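Local coordinates for hypothetical protein Atu0492 (Agrobacterium tumefaciens, PDB 2GMY), which is of unknown function but, as a member of the AhpD-like carboxymuconolactone decarboxylase family, probably takes part in antioxidant defence, at residues G128-N131 against T132-I136. Residues are numbered along the deposited sequence; the frame is centred on the assembly and turned at random.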
ATOM      1  N   GLY A 128      17.662 -11.521   8.543  1.00 11.39           N
ATOM      2  CA  GLY A 128      16.839 -12.723   8.343  1.00 11.40           C
ATOM      3  C   GLY A 128      16.438 -13.349   9.676  1.00 11.36           C
ATOM      4  O   GLY A 128      15.258 -13.705   9.873  1.00 12.06           O
ATOM      5  N   ALA A 129      17.409 -13.477  10.588  1.00 11.77           N
ATOM      6  CA  ALA A 129      17.165 -14.091  11.892  1.00 11.50           C
ATOM      7  C   ALA A 129      16.090 -13.350  12.698  1.00 11.97           C
ATOM      8  O   ALA A 129      15.156 -13.973  13.207  1.00 12.28           O
ATOM      9  CB  ALA A 129      18.463 -14.213  12.686  1.00 12.43           C
ATOM     10  N   ILE A 130      16.183 -12.025  12.792  1.00 12.04           N
ATOM     11  CA  ILE A 130      15.174 -11.308  13.576  1.00 12.15           C
ATOM     12  C   ILE A 130      13.825 -11.398  12.872  1.00 11.89           C
ATOM     13  O   ILE A 130      12.789 -11.504  13.516  1.00 12.11           O
ATOM     14  CB  ILE A 130      15.584  -9.842  13.906  1.00 12.36           C
ATOM     15  CG1 ILE A 130      14.545  -9.180  14.827  1.00 11.44           C
ATOM     16  CG2 ILE A 130      15.873  -9.053  12.644  1.00 11.38           C
ATOM     17  CD1 ILE A 130      14.350  -9.907  16.188  1.00 14.18           C
ATOM     18  N   ASN A 131      13.843 -11.405  11.539  1.00 11.90           N
ATOM     19  CA  ASN A 131      12.588 -11.530  10.807  1.00 11.57           C
ATOM     20  C   ASN A 131      11.884 -12.869  11.095  1.00 11.63           C
ATOM     21  O   ASN A 131      10.651 -12.953  11.082  1.00 12.17           O
ATOM     22  CB  ASN A 131      12.808 -11.308   9.310  1.00 12.14           C
ATOM     23  CG  ASN A 131      12.612  -9.859   8.932  1.00 11.32           C
ATOM     24  OD1 ASN A 131      11.493  -9.420   8.655  1.00 11.29           O
ATOM     25  ND2 ASN A 131      13.694  -9.088   8.961  1.00 11.17           N
ATOM     26  N   THR A 132      12.684 -13.899  11.388  1.00 11.67           N
ATOM     27  CA  THR A 132      12.153 -15.193  11.800  1.00 12.50           C
ATOM     28  C   THR A 132      11.572 -15.105  13.219  1.00 12.47           C
ATOM     29  O   THR A 132      10.426 -15.508  13.451  1.00 12.21           O
ATOM     30  CB  THR A 132      13.218 -16.291  11.664  1.00 13.20           C
ATOM     31  OG1 THR A 132      13.455 -16.522  10.263  1.00 13.76           O
ATOM     32  CG2 THR A 132      12.737 -17.601  12.296  1.00 14.10           C
ATOM     33  N   TRP A 133      12.344 -14.580  14.167  1.00 12.89           N
ATOM     34  CA  TRP A 133      11.822 -14.430  15.534  1.00 13.82           C
ATOM     35  C   TRP A 133      10.538 -13.597  15.554  1.00 13.45           C
ATOM     36  O   TRP A 133       9.581 -13.940  16.253  1.00 13.65           O
ATOM     37  CB  TRP A 133      12.850 -13.783  16.461  1.00 15.42           C
ATOM     38  CG  TRP A 133      13.984 -14.663  16.862  1.00 17.36           C
ATOM     39  CD1 TRP A 133      15.308 -14.466  16.586  1.00 18.93           C
ATOM     40  CD2 TRP A 133      13.909 -15.864  17.645  1.00 19.53           C
ATOM     41  NE1 TRP A 133      16.062 -15.478  17.145  1.00 19.79           N
ATOM     42  CE2 TRP A 133      15.227 -16.348  17.797  1.00 20.16           C
ATOM     43  CE3 TRP A 133      12.852 -16.578  18.230  1.00 20.38           C
ATOM     44  CZ2 TRP A 133      15.525 -17.528  18.520  1.00 19.60           C
ATOM     45  CZ3 TRP A 133      13.141 -17.750  18.941  1.00 19.56           C
ATOM     46  CH2 TRP A 133      14.468 -18.211  19.077  1.00 19.41           C
ATOM     47  N   ASN A 134      10.510 -12.498  14.800  1.00 12.57           N
ATOM     48  CA  ASN A 134       9.291 -11.666  14.735  1.00 12.45           C
ATOM     49  C   ASN A 134       8.067 -12.456  14.256  1.00 12.74           C
ATOM     50  O   ASN A 134       6.954 -12.291  14.775  1.00 13.50           O
ATOM     51  CB  ASN A 134       9.490 -10.460  13.823  1.00 12.42           C
ATOM     52  CG  ASN A 134      10.528  -9.457  14.346  1.00 12.25           C
ATOM     53  OD1 ASN A 134      10.909  -9.434  15.539  1.00 15.48           O
ATOM     54  ND2 ASN A 134      10.970  -8.597  13.448  1.00  9.29           N
ATOM     55  N   ARG A 135       8.274 -13.299  13.246  1.00 12.33           N
ATOM     56  CA  ARG A 135       7.179 -14.107  12.715  1.00 12.59           C
ATOM     57  C   ARG A 135       6.689 -15.155  13.705  1.00 12.75           C
ATOM     58  O   ARG A 135       5.486 -15.402  13.816  1.00 13.46           O
ATOM     59  CB  ARG A 135       7.594 -14.729  11.378  1.00 12.02           C
ATOM     60  CG  ARG A 135       7.621 -13.680  10.278  1.00 12.41           C
ATOM     61  CD  ARG A 135       8.303 -14.105   8.974  1.00 13.03           C
ATOM     62  NE  ARG A 135       7.986 -13.103   7.950  1.00 12.91           N
ATOM     63  CZ  ARG A 135       8.589 -11.916   7.853  1.00 12.85           C
ATOM     64  NH1 ARG A 135       9.582 -11.577   8.686  1.00 12.48           N
ATOM     65  NH2 ARG A 135       8.194 -11.062   6.920  1.00 10.82           N
ATOM     66  N   ILE A 136       7.628 -15.759  14.434  1.00 13.18           N
ATOM     67  CA  ILE A 136       7.288 -16.709  15.487  1.00 13.62           C
ATOM     68  C   ILE A 136       6.540 -16.014  16.621  1.00 13.59           C
ATOM     69  O   ILE A 136       5.474 -16.475  17.039  1.00 13.66           O
ATOM     70  CB  ILE A 136       8.555 -17.425  16.013  1.00 13.61           C
ATOM     71  CG1 ILE A 136       9.137 -18.316  14.908  1.00 14.21           C
ATOM     72  CG2 ILE A 136       8.259 -18.241  17.282  1.00 15.06           C
ATOM     73  CD1 ILE A 136      10.582 -18.769  15.169  1.00 15.59           C
TER
HETATM   74  O   HOH W   1      13.126 -14.534   8.025  1.00 18.72           O
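N131 and R135 meet one turn apart on helix 117-139, the long last helix of this all-helical AhpD-like fold, where the largely buried turns G128-I136 pack against helices 12-26 and 32-45 and against a second subunit. Four main-chain i to i+4 hydrogen bonds carry the helix from G128 to R135; that from N134 N to I130 O is short and nearly straight (2.8 Å). T132 N also makes a weak bond to A129 O. A water bridges G128 and T132, donating to the carbonyl oxygen of G128 and accepting from OG1 of T132.

Van der Waals contact follows the I130 flank. With CG1 anti to the backbone N (chi1 -175°), I130 touches the amide OD1 of N134 with CD1, at 3.5 Å. The apolar neighbour of I130 CD1 is CB of W133, 4.2 Å away; the two side chains cross at about a right angle, with CA of I130 at the edge of the indole. The far ends of these partners are held elsewhere: W133 NE1 bonds E22, and N134 OD1 accepts from S43.

The polar flank centres on R135, whose chain, extended from CG to NE, runs back along the helix toward N131. NE and NH2 turn to the second subunit, where NH2 bonds the carbonyl of T96 and NE weakly that of V95. N131 OD1 has a further partner in N46, and its ND2 bonds I127 O and OG1 of T96, both in its own chain, which should fix the amide's rotation. NH1 donates to two oxygens of N131: it meets OD1 on a lone pair at 2.9 Å, and it reaches the backbone O at 3.0 Å from above the carbonyl plane, on the face opposite R135 N.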